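Local coordinates for beta-L-arabinobiosidase (Bacteroides thetaiotaomicron, PDB 5MQR), which is a large multidomain glycoside hydrolase of a gut bacterium, involved in plant pectin breakdown and probably cleaving terminal sugars from complex glycans, at residues Tyr132-Arg137 against Tyr169-Asp174; Asp178-Asn183 against Val246-Arg251; Asp97-Pro102 against Ile146-Gln151; Val128-Thr133 against Gln141-Ile146. One frame throughout, in Å; residues are numbered along the deposited sequence.

In the fold
All four contacts lie in the N-terminal beta-propeller and concern loops around the blade built from strands 148-157, 163-170, 186-192 and 202-206. Interactions 1, 2 and 3 are partly buried, whereas interaction 4 is a surface contact, the loop before strand 148-157 folding on itself. Interactions 1 and 4 share Tyr132 and Thr133, and interactions 3 and 4 share Ile146. Chemistry follows place: interaction 3 is essentially apolar packing at the start of strand 148-157, interaction 4 rests mainly on backbone bonds around an apolar cluster with an acidic edge, interaction 1 joins apolar contacts to a salt bridge, and interaction 2 relies on one arginine and two waters. Lys134 and Asp181 tie interactions 1 and 2 by charge.

Interaction 1: residues Tyr132-Arg137 against Tyr169-Asp174; sequences YTKESR and YGVALD
Val171 wedges its two methyls against the Tyr132 ring, and here the contact is at its tightest. CG2 stands over one face, 4.0 Å from the ring centroid in a CH-pi contact, while CG1 comes to 3.4 Å from Tyr132 CE1. The ring reaches this place because its CG lies anti to the backbone N (chi1 173°); beyond the contact its OH bonds to Asn183 O. Leu173 CD1 touches both Lys134 CG, at 3.8 Å, and Arg137 CB. The lysine chain is extended past CG and carries its ammonium to the backbone, where NZ donates to Val171 O at 2.8 Å. Asp177 and Asp181 pair with the same buried NZ, which probably compensates its charge. Farther out, towards solvent, packing gives way to a charged clasp between two partly exposed residues. Arg137 meets Asp174 side-on, NE to OD2 at 2.9 Å and NH2 to OD1 at 3.2 Å, with the guanidinium and carboxylate planes only 18° apart. A methionine in place of Arg137 would probably cost Asp174 both of these bonds and its opposite charge, leaving the carboxylate held at OD1 by Lys176 N but likely to turn more freely. In the beta-propeller this joins the loop leaving strand 163-170, second of its blade, to the connection that enters the blade.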
loop_
_atom_site.group_PDB
_atom_site.type_symbol
_atom_site.label_atom_id
_atom_site.label_comp_id
_atom_site.label_asym_id
_atom_site.label_seq_id
_atom_site.Cartn_x
_atom_site.Cartn_y
_atom_site.Cartn_z
ATOM N N TYR A 132 57.320 16.445 11.565
ATOM C CA TYR A 132 56.209 15.860 12.323
ATOM C C TYR A 132 56.542 14.429 12.746
ATOM O O TYR A 132 57.124 13.673 11.952
ATOM C CB TYR A 132 54.934 15.852 11.461
ATOM C CG TYR A 132 53.757 15.115 12.064
ATOM C CD1 TYR A 132 53.588 13.750 11.860
ATOM C CD2 TYR A 132 52.811 15.787 12.847
ATOM C CE1 TYR A 132 52.518 13.063 12.424
ATOM C CE2 TYR A 132 51.733 15.112 13.411
ATOM C CZ TYR A 132 51.583 13.750 13.187
ATOM O OH TYR A 132 50.497 13.075 13.708
ATOM N N THR A 133 56.144 14.065 13.970
ATOM C CA THR A 133 56.376 12.733 14.526
ATOM C C THR A 133 55.125 12.275 15.243
ATOM O O THR A 133 54.242 13.078 15.531
ATOM C CB THR A 133 57.598 12.685 15.507
ATOM O OG1 THR A 133 57.356 13.527 16.635
ATOM C CG2 THR A 133 58.880 13.151 14.835
ATOM N N LYS A 134 55.039 10.964 15.450
ATOM C CA LYS A 134 54.087 10.337 16.344
ATOM C C LYS A 134 54.861 9.447 17.314
ATOM O O LYS A 134 55.908 8.879 16.954
ATOM C CB LYS A 134 53.134 9.436 15.578
ATOM C CG LYS A 134 52.385 10.096 14.449
ATOM C CD LYS A 134 51.272 9.169 14.011
ATOM C CE LYS A 134 50.469 9.775 12.890
ATOM N NZ LYS A 134 49.232 9.013 12.634
ATOM N N GLU A 135 54.308 9.299 18.520
ATOM C CA GLU A 135 54.821 8.360 19.537
ATOM C C GLU A 135 54.820 6.890 19.072
ATOM O O GLU A 135 55.711 6.113 19.455
ATOM C CB GLU A 135 54.007 8.472 20.834
ATOM C CG GLU A 135 54.213 9.784 21.576
ATOM C CD GLU A 135 53.732 9.711 23.015
ATOM O OE1 GLU A 135 52.523 9.469 23.232
ATOM O OE2 GLU A 135 54.570 9.885 23.928
ATOM N N SER A 136 53.833 6.522 18.248
ATOM C CA SER A 136 53.714 5.153 17.721
ATOM C C SER A 136 54.690 4.784 16.573
ATOM O O SER A 136 54.718 3.628 16.155
ATOM C CB SER A 136 52.269 4.890 17.267
ATOM O OG SER A 136 51.946 5.663 16.123
ATOM N N ARG A 137 55.477 5.740 16.070
ATOM C CA ARG A 137 56.417 5.480 14.971
ATOM C C ARG A 137 57.810 6.060 15.261
ATOM O O ARG A 137 58.283 6.950 14.532
ATOM C CB ARG A 137 55.840 6.038 13.658
ATOM C CG ARG A 137 54.582 5.324 13.158
ATOM C CD ARG A 137 54.904 3.916 12.688
ATOM N NE ARG A 137 53.843 3.302 11.890
ATOM C CZ ARG A 137 52.734 2.749 12.371
ATOM N NH1 ARG A 137 52.478 2.742 13.671
ATOM N NH2 ARG A 137 51.862 2.198 11.533
ATOM N N TYR A 169 42.154 17.053 7.949
ATOM C CA TYR A 169 43.461 16.512 7.566
ATOM C C TYR A 169 44.127 15.754 8.721
ATOM O O TYR A 169 44.354 16.325 9.782
ATOM C CB TYR A 169 44.366 17.649 7.150
ATOM C CG TYR A 169 43.930 18.396 5.913
ATOM C CD1 TYR A 169 44.119 17.849 4.655
ATOM C CD2 TYR A 169 43.378 19.678 5.996
ATOM C CE1 TYR A 169 43.756 18.535 3.507
ATOM C CE2 TYR A 169 42.999 20.369 4.855
ATOM C CZ TYR A 169 43.198 19.790 3.610
ATOM O OH TYR A 169 42.859 20.457 2.473
ATOM N N GLY A 170 44.415 14.466 8.496
ATOM C CA GLY A 170 45.197 13.611 9.405
ATOM C C GLY A 170 46.548 13.258 8.789
ATOM O O GLY A 170 46.849 13.683 7.682
ATOM N N VAL A 171 47.365 12.485 9.509
ATOM C CA VAL A 171 48.709 12.120 9.042
ATOM C C VAL A 171 48.901 10.613 9.039
ATOM O O VAL A 171 48.719 9.969 10.063
ATOM C CB VAL A 171 49.826 12.740 9.911
ATOM C CG1 VAL A 171 51.214 12.387 9.358
ATOM C CG2 VAL A 171 49.664 14.259 10.001
ATOM N N ALA A 172 49.255 10.063 7.877
ATOM C CA ALA A 172 49.715 8.679 7.760
ATOM C C ALA A 172 51.181 8.715 7.373
ATOM O O ALA A 172 51.541 9.221 6.302
ATOM C CB ALA A 172 48.915 7.937 6.709
ATOM N N LEU A 173 52.026 8.221 8.269
ATOM C CA LEU A 173 53.471 8.158 8.042
ATOM C C LEU A 173 53.843 6.961 7.175
ATOM O O LEU A 173 54.880 6.977 6.523
ATOM C CB LEU A 173 54.233 8.124 9.379
ATOM C CG LEU A 173 54.251 9.444 10.159
ATOM C CD1 LEU A 173 54.747 9.234 11.581
ATOM C CD2 LEU A 173 55.121 10.472 9.465
ATOM N N ASP A 174 53.006 5.931 7.185
ATOM C CA ASP A 174 53.149 4.802 6.274
ATOM C C ASP A 174 51.780 4.183 5.993
ATOM O O ASP A 174 50.785 4.683 6.510
ATOM C CB ASP A 174 54.169 3.787 6.828
ATOM C CG ASP A 174 53.856 3.340 8.239
ATOM O OD1 ASP A 174 52.740 2.809 8.479
ATOM O OD2 ASP A 174 54.754 3.511 9.113
HETATM O O HOH W 1 47.410 11.820 12.355
#

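Interaction 2: residues Asp178-Asn183 against Val246-Arg251; sequences DPNDGN and VEEADR
Two loops of the beta-propeller meet where Asn180 to Gly182, between the second and third strands of a blade, lie against Glu247 to Arg251, and the side chain of Arg251 fastens them. Bent at chi2 (-68°), the arginine folds back so that its guanidinium slides beneath the Asp181-Gly182 peptide, with Asp181 C 3.4 Å above its plane. NH2 then serves two carbonyls: Glu247 O at 3.3 Å, and Asn180 O at 2.7 Å through a weak, strongly bent bond. These oxygens are acceptors only 2.9 Å apart, and the shared positive group probably eases their repulsion. Gly182 suits the site for two reasons: its phi is positive, and a side chain would run into Arg251 NH1 and Ala249 O. Its CA approaches Ala249 O to 3.5 Å in a CA-H...O contact. The turns of this loop are Asx turns, in which Asp178 OD1 accepts from Asn180 N and Asp181 OD1 from Asn183 N, each donor standing well above the carboxylate plane. Asp181 OD2 meanwhile pairs with Lys134. The Asn180 and Glu248 side chains lie side by side, pointing the same way, with Asn180 OD1 3.9 Å from Glu248 CG, and the Glu248 carboxylate continues to His150 and Arg187 within the blade. Two waters add bridges between the backbones. One molecule accepts from Gly182 N and lies close to Glu248 O, while another donates to Gly182 O at 2.7 Å and accepts from Arg251 N at 2.8 Å.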
loop_
_atom_site.group_PDB
_atom_site.type_symbol
_atom_site.label_atom_id
_atom_site.label_comp_id
_atom_site.label_asym_id
_atom_site.label_seq_id
_atom_site.Cartn_x
_atom_site.Cartn_y
_atom_site.Cartn_z
ATOM N N ASP A 178 47.535 5.318 11.229
ATOM C CA ASP A 178 46.150 5.735 11.430
ATOM C C ASP A 178 46.070 7.280 11.466
ATOM O O ASP A 178 46.544 7.902 12.436
ATOM C CB ASP A 178 45.667 5.137 12.746
ATOM C CG ASP A 178 44.325 5.673 13.183
ATOM O OD1 ASP A 178 43.466 5.970 12.306
ATOM O OD2 ASP A 178 44.133 5.779 14.418
ATOM N N PRO A 179 45.483 7.906 10.414
ATOM C CA PRO A 179 45.369 9.371 10.407
ATOM C C PRO A 179 44.293 9.918 11.372
ATOM O O PRO A 179 44.274 11.117 11.662
ATOM C CB PRO A 179 44.991 9.673 8.952
ATOM C CG PRO A 179 44.211 8.478 8.524
ATOM C CD PRO A 179 44.911 7.319 9.184
ATOM N N ASN A 180 43.425 9.038 11.868
ATOM C CA ASN A 180 42.345 9.410 12.777
ATOM C C ASN A 180 42.692 8.999 14.192
ATOM O O ASN A 180 41.843 8.474 14.918
ATOM C CB ASN A 180 41.055 8.724 12.347
ATOM C CG ASN A 180 40.825 8.830 10.863
ATOM O OD1 ASN A 180 41.075 9.878 10.250
ATOM N ND2 ASN A 180 40.358 7.741 10.264
ATOM N N ASP A 181 43.948 9.251 14.573
ATOM C CA ASP A 181 44.491 8.830 15.871
ATOM C C ASP A 181 44.400 9.966 16.924
ATOM O O ASP A 181 44.833 9.792 18.075
ATOM C CB ASP A 181 45.945 8.361 15.711
ATOM C CG ASP A 181 46.853 9.435 15.126
ATOM O OD1 ASP A 181 46.332 10.466 14.642
ATOM O OD2 ASP A 181 48.087 9.238 15.130
ATOM N N GLY A 182 43.860 11.116 16.511
ATOM C CA GLY A 182 43.803 12.297 17.354
ATOM C C GLY A 182 45.129 13.032 17.408
ATOM O O GLY A 182 45.311 13.898 18.272
ATOM N N ASN A 183 46.049 12.698 16.496
ATOM C CA ASN A 183 47.318 13.416 16.354
ATOM C C ASN A 183 47.392 14.050 14.961
ATOM O O ASN A 183 48.491 14.364 14.493
ATOM C CB ASN A 183 48.527 12.487 16.559
ATOM C CG ASN A 183 48.425 11.635 17.821
ATOM O OD1 ASN A 183 48.470 10.412 17.763
ATOM N ND2 ASN A 183 48.291 12.275 18.951
ATOM N N VAL A 246 34.411 13.244 16.621
ATOM C CA VAL A 246 35.119 12.497 17.672
ATOM C C VAL A 246 36.259 11.598 17.185
ATOM O O VAL A 246 37.243 11.415 17.904
ATOM C CB VAL A 246 34.145 11.654 18.515
ATOM C CG1 VAL A 246 33.526 10.504 17.679
ATOM C CG2 VAL A 246 34.823 11.152 19.799
ATOM N N GLU A 247 36.146 11.057 15.976
ATOM C CA GLU A 247 37.189 10.175 15.471
ATOM C C GLU A 247 38.486 10.876 15.112
ATOM O O GLU A 247 39.527 10.243 15.219
ATOM C CB GLU A 247 36.713 9.359 14.277
ATOM C CG GLU A 247 35.597 8.402 14.620
ATOM C CD GLU A 247 35.085 7.669 13.400
ATOM O OE1 GLU A 247 35.901 6.930 12.813
ATOM O OE2 GLU A 247 33.887 7.798 13.039
ATOM N N GLU A 248 38.420 12.140 14.664
ATOM C CA GLU A 248 39.609 12.891 14.199
ATOM C C GLU A 248 40.092 13.920 15.206
ATOM O O GLU A 248 41.268 14.237 15.241
ATOM C CB GLU A 248 39.327 13.612 12.882
ATOM C CG GLU A 248 38.841 12.720 11.752
ATOM C CD GLU A 248 37.334 12.462 11.706
ATOM O OE1 GLU A 248 36.553 13.043 12.490
ATOM O OE2 GLU A 248 36.924 11.643 10.852
ATOM N N ALA A 249 39.169 14.457 16.001
ATOM C CA ALA A 249 39.501 15.408 17.052
ATOM C C ALA A 249 40.464 14.785 18.070
ATOM O O ALA A 249 40.595 13.551 18.117
ATOM C CB ALA A 249 38.225 15.868 17.749
ATOM N N ASP A 250 41.133 15.638 18.859
ATOM C CA ASP A 250 41.939 15.198 20.011
ATOM C C ASP A 250 41.157 14.191 20.870
ATOM O O ASP A 250 39.937 14.303 21.033
ATOM C CB ASP A 250 42.338 16.379 20.934
ATOM C CG ASP A 250 43.410 17.277 20.337
ATOM O OD1 ASP A 250 43.823 17.009 19.190
ATOM O OD2 ASP A 250 43.848 18.257 21.010
ATOM N N ARG A 251 41.873 13.227 21.430
ATOM C CA ARG A 251 41.270 12.293 22.377
ATOM C C ARG A 251 40.872 13.063 23.627
ATOM O O ARG A 251 41.629 13.903 24.122
ATOM C CB ARG A 251 42.236 11.139 22.701
ATOM C CG ARG A 251 42.529 10.238 21.502
ATOM C CD ARG A 251 41.284 9.457 21.100
ATOM N NE ARG A 251 41.401 8.826 19.792
ATOM C CZ ARG A 251 41.103 9.385 18.614
ATOM N NH1 ARG A 251 40.656 10.648 18.504
ATOM N NH2 ARG A 251 41.263 8.652 17.519
HETATM O O HOH W 2 43.468 12.696 14.037
HETATM O O HOH W 3 44.549 13.303 20.758
#

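Interaction 3: residues Asp97-Pro102 against Ile146-Gln151; sequences DEHVPP and IAIMHQ. With EDO (1,2-ethanediol), chain H.
The bond from Val100 N to Asp97 O, 3.1 Å long, closes a type II turn that sets His99 and Pro101 against Ile148. Across the interface the contact is apolar. Ile148 has CG1 beside its backbone N (chi1 -58°), which sends CD1 into the bend of the facing segment, 3.5 Å from His99 C and 3.6 Å from Pro101 N, while CG2 comes to 4.0 Å from His99 CD2. The His99 and Ile148 side chains cross at about a right angle. Pro101 also rests on Ile146, just ahead of the strand: its CB lies 3.3 Å from Ile146 O and 3.8 Å from Ile146 CB. Pro102 touches the same isoleucine, its CB 3.7 Å from Ile146 CG2. The peptide between the two prolines is cis. An alanine in place of Ile148 would remove the CD1 and CG2 contacts and would probably open a gap between the bend at His99-Pro101 and the strand. Further along the strand, His150 NE2 donates to O1 of a 1,2-ethanediol, probably from the crystallisation liquor, while its ND1 bonds to Glu248. The contact joins neighbouring blades of the propeller: the loop between strands 86-94 and 104-110, second and third of one blade, packs on the start of strand 148-157, first of the next.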
loop_
_atom_site.group_PDB
_atom_site.type_symbol
_atom_site.label_atom_id
_atom_site.label_comp_id
_atom_site.label_asym_id
_atom_site.label_seq_id
_atom_site.Cartn_x
_atom_site.Cartn_y
_atom_site.Cartn_z
ATOM N N ASP A 97 45.299 4.037 -3.103
ATOM C CA ASP A 97 45.326 3.254 -1.872
ATOM C C ASP A 97 44.856 4.099 -0.680
ATOM O O ASP A 97 45.223 5.274 -0.541
ATOM C CB ASP A 97 46.741 2.753 -1.635
ATOM C CG ASP A 97 47.194 1.748 -2.691
ATOM O OD1 ASP A 97 47.662 2.144 -3.778
ATOM O OD2 ASP A 97 47.085 0.538 -2.440
ATOM N N GLU A 98 44.030 3.498 0.162
ATOM C CA GLU A 98 43.583 4.121 1.412
ATOM C C GLU A 98 44.785 4.425 2.277
ATOM O O GLU A 98 45.693 3.582 2.428
ATOM C CB GLU A 98 42.607 3.209 2.185
ATOM C CG GLU A 98 41.910 3.882 3.369
ATOM C CD GLU A 98 40.769 3.051 3.955
ATOM O OE1 GLU A 98 39.704 2.947 3.318
ATOM O OE2 GLU A 98 40.955 2.488 5.053
ATOM N N HIS A 99 44.811 5.667 2.772
ATOM C CA HIS A 99 45.875 6.178 3.635
ATOM C C HIS A 99 47.245 6.270 2.961
ATOM O O HIS A 99 48.282 6.372 3.653
ATOM C CB HIS A 99 45.977 5.350 4.932
ATOM C CG HIS A 99 44.692 5.279 5.709
ATOM N ND1 HIS A 99 44.447 4.306 6.654
ATOM C CD2 HIS A 99 43.589 6.068 5.686
ATOM C CE1 HIS A 99 43.250 4.497 7.178
ATOM N NE2 HIS A 99 42.708 5.557 6.604
ATOM N N VAL A 100 47.256 6.255 1.627
ATOM C CA VAL A 100 48.477 6.494 0.872
ATOM C C VAL A 100 48.277 7.818 0.152
ATOM O O VAL A 100 47.404 7.919 -0.721
ATOM C CB VAL A 100 48.818 5.349 -0.112
ATOM C CG1 VAL A 100 50.091 5.675 -0.907
ATOM C CG2 VAL A 100 48.979 4.039 0.661
ATOM N N PRO A 101 49.072 8.837 0.520
ATOM C CA PRO A 101 48.896 10.165 -0.073
ATOM C C PRO A 101 49.266 10.197 -1.562
ATOM O O PRO A 101 49.921 9.269 -2.027
ATOM C CB PRO A 101 49.845 11.043 0.736
ATOM C CG PRO A 101 50.886 10.111 1.268
ATOM C CD PRO A 101 50.248 8.764 1.405
ATOM N N PRO A 102 48.857 11.219 -2.314
ATOM C CA PRO A 102 48.068 12.352 -1.812
ATOM C C PRO A 102 46.586 12.040 -1.614
ATOM O O PRO A 102 46.126 10.938 -1.890
ATOM C CB PRO A 102 48.294 13.451 -2.880
ATOM C CG PRO A 102 48.657 12.710 -4.126
ATOM C CD PRO A 102 49.366 11.458 -3.680
ATOM N N ILE A 146 52.380 14.474 2.171
ATOM C CA ILE A 146 51.055 15.022 1.997
ATOM C C ILE A 146 50.117 14.355 3.023
ATOM O O ILE A 146 50.213 13.153 3.280
ATOM C CB ILE A 146 50.565 14.766 0.548
ATOM C CG1 ILE A 146 51.462 15.498 -0.483
ATOM C CG2 ILE A 146 49.078 15.100 0.378
ATOM C CD1 ILE A 146 51.544 17.010 -0.333
ATOM N N ALA A 147 49.204 15.139 3.592
ATOM C CA ALA A 147 48.258 14.631 4.587
ATOM C C ALA A 147 47.213 13.718 3.971
ATOM O O ALA A 147 47.034 13.692 2.752
ATOM C CB ALA A 147 47.566 15.791 5.291
ATOM N N ILE A 148 46.518 12.993 4.839
ATOM C CA ILE A 148 45.386 12.171 4.476
ATOM C C ILE A 148 44.134 12.877 4.968
ATOM O O ILE A 148 44.084 13.334 6.101
ATOM C CB ILE A 148 45.464 10.760 5.109
ATOM C CG1 ILE A 148 46.756 10.036 4.683
ATOM C CG2 ILE A 148 44.232 9.917 4.762
ATOM C CD1 ILE A 148 46.916 9.786 3.194
HETATM N N MSE A 149 43.119 12.938 4.104
HETATM C CA MSE A 149 41.827 13.526 4.439
HETATM C C MSE A 149 40.932 12.432 4.929
HETATM O O MSE A 149 41.019 11.288 4.479
HETATM C CB MSE A 149 41.168 14.303 3.272
HETATM C CG MSE A 149 42.057 15.480 2.877
HETATM SE SE MSE A 149 41.060 16.960 2.054
HETATM C CE MSE A 149 40.274 17.694 3.721
ATOM N N HIS A 150 40.081 12.797 5.885
ATOM C CA HIS A 150 39.108 11.898 6.467
ATOM C C HIS A 150 38.071 12.721 7.222
ATOM O O HIS A 150 38.443 13.472 8.123
ATOM C CB HIS A 150 39.768 10.925 7.441
ATOM C CG HIS A 150 38.838 9.846 7.893
ATOM N ND1 HIS A 150 38.078 9.949 9.040
ATOM C CD2 HIS A 150 38.483 8.678 7.308
ATOM C CE1 HIS A 150 37.330 8.868 9.163
ATOM N NE2 HIS A 150 37.566 8.077 8.130
ATOM N N GLN A 151 36.811 12.586 6.824
ATOM C CA GLN A 151 35.656 13.309 7.387
ATOM C C GLN A 151 34.534 12.338 7.587
ATOM O O GLN A 151 34.279 11.547 6.678
ATOM C CB GLN A 151 34.993 14.234 6.344
ATOM C CG GLN A 151 35.745 15.401 5.909
ATOM C CD GLN A 151 36.698 15.129 4.788
ATOM O OE1 GLN A 151 37.881 15.175 5.000
ATOM N NE2 GLN A 151 36.190 14.888 3.588
HETATM C C1 EDO H . 37.926 4.707 8.850
HETATM O O1 EDO H . 37.354 5.082 7.574
HETATM C C2 EDO H . 37.434 3.332 9.327
HETATM O O2 EDO H . 37.322 3.226 10.749
#

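Interaction 4: residues Val128-Thr133 against Gln141-Ile146; sequences VPDGYT and QAKDLI
Ala142 CB sits at the apolar centre of this contact, 3.9 Å from Val128 CG1 and 3.8 Å from Tyr132 CB, with Pro129 O also close against it. Both segments belong to the long connection between two blades of the beta-propeller, from strand 120-123 to strand 148-157, which here doubles back on itself so that the segments run in opposite directions. Val128 covers the inner end: with CG1 anti to its backbone N (chi1 179°), it turns CG2 towards Leu145, whose CD2 is 4.1 Å away. Around this centre the backbones join. Val128 N donates to Leu145 O at 2.9 Å, Gly131 N to Ala142 O at 3.1 Å, and Ala142 N to Tyr132 O, this last in the carbonyl plane. Gly131 and Tyr132, which make two of these bonds, are the last two residues of a type II turn that starts at Pro129, and Gly131 adopts a phi of 103°. A side chain there would be pressed against the carbonyl oxygen of Asp130, so the backbone itself calls for glycine. Outside the backbone bonds lies an exposed polar edge. Asp130 OD1 accepts from Asp144 N at 3.0 Å, the donor standing on the syn side but 31° out of the carboxylate plane. A bridging water donates to the same OD1 and to Val128 O, and accepts from Leu145 N, linking three points of the loop. The carboxylates of Asp130 and Asp144 come near each other at this rim, OD2 of Asp130 being 4.3 Å from OD1 of Asp144.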
loop_
_atom_site.group_PDB
_atom_site.type_symbol
_atom_site.label_atom_id
_atom_site.label_comp_id
_atom_site.label_asym_id
_atom_site.label_seq_id
_atom_site.Cartn_x
_atom_site.Cartn_y
_atom_site.Cartn_z
ATOM N N VAL A 128 51.910 18.026 5.313
ATOM C CA VAL A 128 52.261 17.727 6.701
ATOM C C VAL A 128 53.588 18.448 6.946
ATOM O O VAL A 128 54.484 18.342 6.100
ATOM C CB VAL A 128 52.457 16.217 6.940
ATOM C CG1 VAL A 128 52.838 15.945 8.391
ATOM C CG2 VAL A 128 51.205 15.447 6.555
ATOM N N PRO A 129 53.722 19.215 8.054
ATOM C CA PRO A 129 55.007 19.917 8.198
ATOM C C PRO A 129 56.198 18.941 8.335
ATOM O O PRO A 129 56.095 17.931 9.046
ATOM C CB PRO A 129 54.832 20.783 9.466
ATOM C CG PRO A 129 53.429 20.649 9.896
ATOM C CD PRO A 129 52.809 19.487 9.178
ATOM N N ASP A 130 57.279 19.231 7.608
ATOM C CA ASP A 130 58.545 18.507 7.739
ATOM C C ASP A 130 58.955 18.483 9.219
ATOM O O ASP A 130 59.001 19.541 9.854
ATOM C CB ASP A 130 59.648 19.196 6.905
ATOM C CG ASP A 130 59.552 18.911 5.388
ATOM O OD1 ASP A 130 58.656 18.183 4.912
ATOM O OD2 ASP A 130 60.407 19.434 4.645
ATOM N N GLY A 131 59.211 17.294 9.764
ATOM C CA GLY A 131 59.615 17.134 11.161
ATOM C C GLY A 131 58.528 16.639 12.094
ATOM O O GLY A 131 58.777 16.434 13.283
ATOM N N TYR A 132 57.320 16.445 11.565
ATOM C CA TYR A 132 56.209 15.860 12.323
ATOM C C TYR A 132 56.542 14.429 12.746
ATOM O O TYR A 132 57.124 13.673 11.952
ATOM C CB TYR A 132 54.934 15.852 11.461
ATOM C CG TYR A 132 53.757 15.115 12.064
ATOM C CD1 TYR A 132 53.588 13.750 11.860
ATOM C CD2 TYR A 132 52.811 15.787 12.847
ATOM C CE1 TYR A 132 52.518 13.063 12.424
ATOM C CE2 TYR A 132 51.733 15.112 13.411
ATOM C CZ TYR A 132 51.583 13.750 13.187
ATOM O OH TYR A 132 50.497 13.075 13.708
ATOM N N THR A 133 56.144 14.065 13.970
ATOM C CA THR A 133 56.376 12.733 14.526
ATOM C C THR A 133 55.125 12.275 15.243
ATOM O O THR A 133 54.242 13.078 15.531
ATOM C CB THR A 133 57.598 12.685 15.507
ATOM O OG1 THR A 133 57.356 13.527 16.635
ATOM C CG2 THR A 133 58.880 13.151 14.835
ATOM N N GLN A 141 60.171 10.479 10.549
ATOM C CA GLN A 141 59.817 11.891 10.480
ATOM C C GLN A 141 59.115 12.143 9.181
ATOM O O GLN A 141 59.333 11.429 8.205
ATOM C CB GLN A 141 61.052 12.772 10.482
ATOM C CG GLN A 141 61.821 12.801 11.772
ATOM C CD GLN A 141 63.091 13.615 11.651
ATOM O OE1 GLN A 141 63.237 14.436 10.742
ATOM N NE2 GLN A 141 64.012 13.397 12.572
ATOM N N ALA A 142 58.289 13.178 9.165
ATOM C CA ALA A 142 57.635 13.597 7.941
ATOM C C ALA A 142 58.673 14.280 7.097
ATOM O O ALA A 142 59.398 15.145 7.584
ATOM C CB ALA A 142 56.498 14.557 8.231
ATOM N N LYS A 143 58.769 13.874 5.840
ATOM C CA LYS A 143 59.512 14.661 4.871
ATOM C C LYS A 143 58.794 14.634 3.533
ATOM O O LYS A 143 58.518 13.557 3.004
ATOM C CB LYS A 143 60.964 14.180 4.734
ATOM C CG LYS A 143 61.747 15.034 3.739
ATOM C CD LYS A 143 63.141 15.411 4.202
ATOM C CE LYS A 143 63.571 16.722 3.555
ATOM N NZ LYS A 143 65.053 16.866 3.567
ATOM N N ASP A 144 58.500 15.828 3.006
ATOM C CA ASP A 144 57.752 15.999 1.743
ATOM C C ASP A 144 56.474 15.138 1.703
ATOM O O ASP A 144 56.144 14.539 0.680
ATOM C CB ASP A 144 58.662 15.684 0.540
ATOM C CG ASP A 144 59.898 16.579 0.485
ATOM O OD1 ASP A 144 59.756 17.816 0.674
ATOM O OD2 ASP A 144 61.001 16.039 0.238
ATOM N N LEU A 145 55.790 15.089 2.845
ATOM C CA LEU A 145 54.625 14.250 3.056
ATOM C C LEU A 145 53.312 15.039 2.934
ATOM O O LEU A 145 53.147 16.110 3.530
ATOM C CB LEU A 145 54.704 13.597 4.443
ATOM C CG LEU A 145 53.616 12.589 4.802
ATOM C CD1 LEU A 145 53.724 11.363 3.900
ATOM C CD2 LEU A 145 53.703 12.221 6.278
ATOM N N ILE A 146 52.380 14.474 2.171
ATOM C CA ILE A 146 51.055 15.022 1.997
ATOM C C ILE A 146 50.117 14.355 3.023
ATOM O O ILE A 146 50.213 13.153 3.280
ATOM C CB ILE A 146 50.565 14.766 0.548
ATOM C CG1 ILE A 146 51.462 15.498 -0.483
ATOM C CG2 ILE A 146 49.078 15.100 0.378
ATOM C CD1 ILE A 146 51.544 17.010 -0.333
HETATM O O HOH W 4 56.530 16.621 5.269
#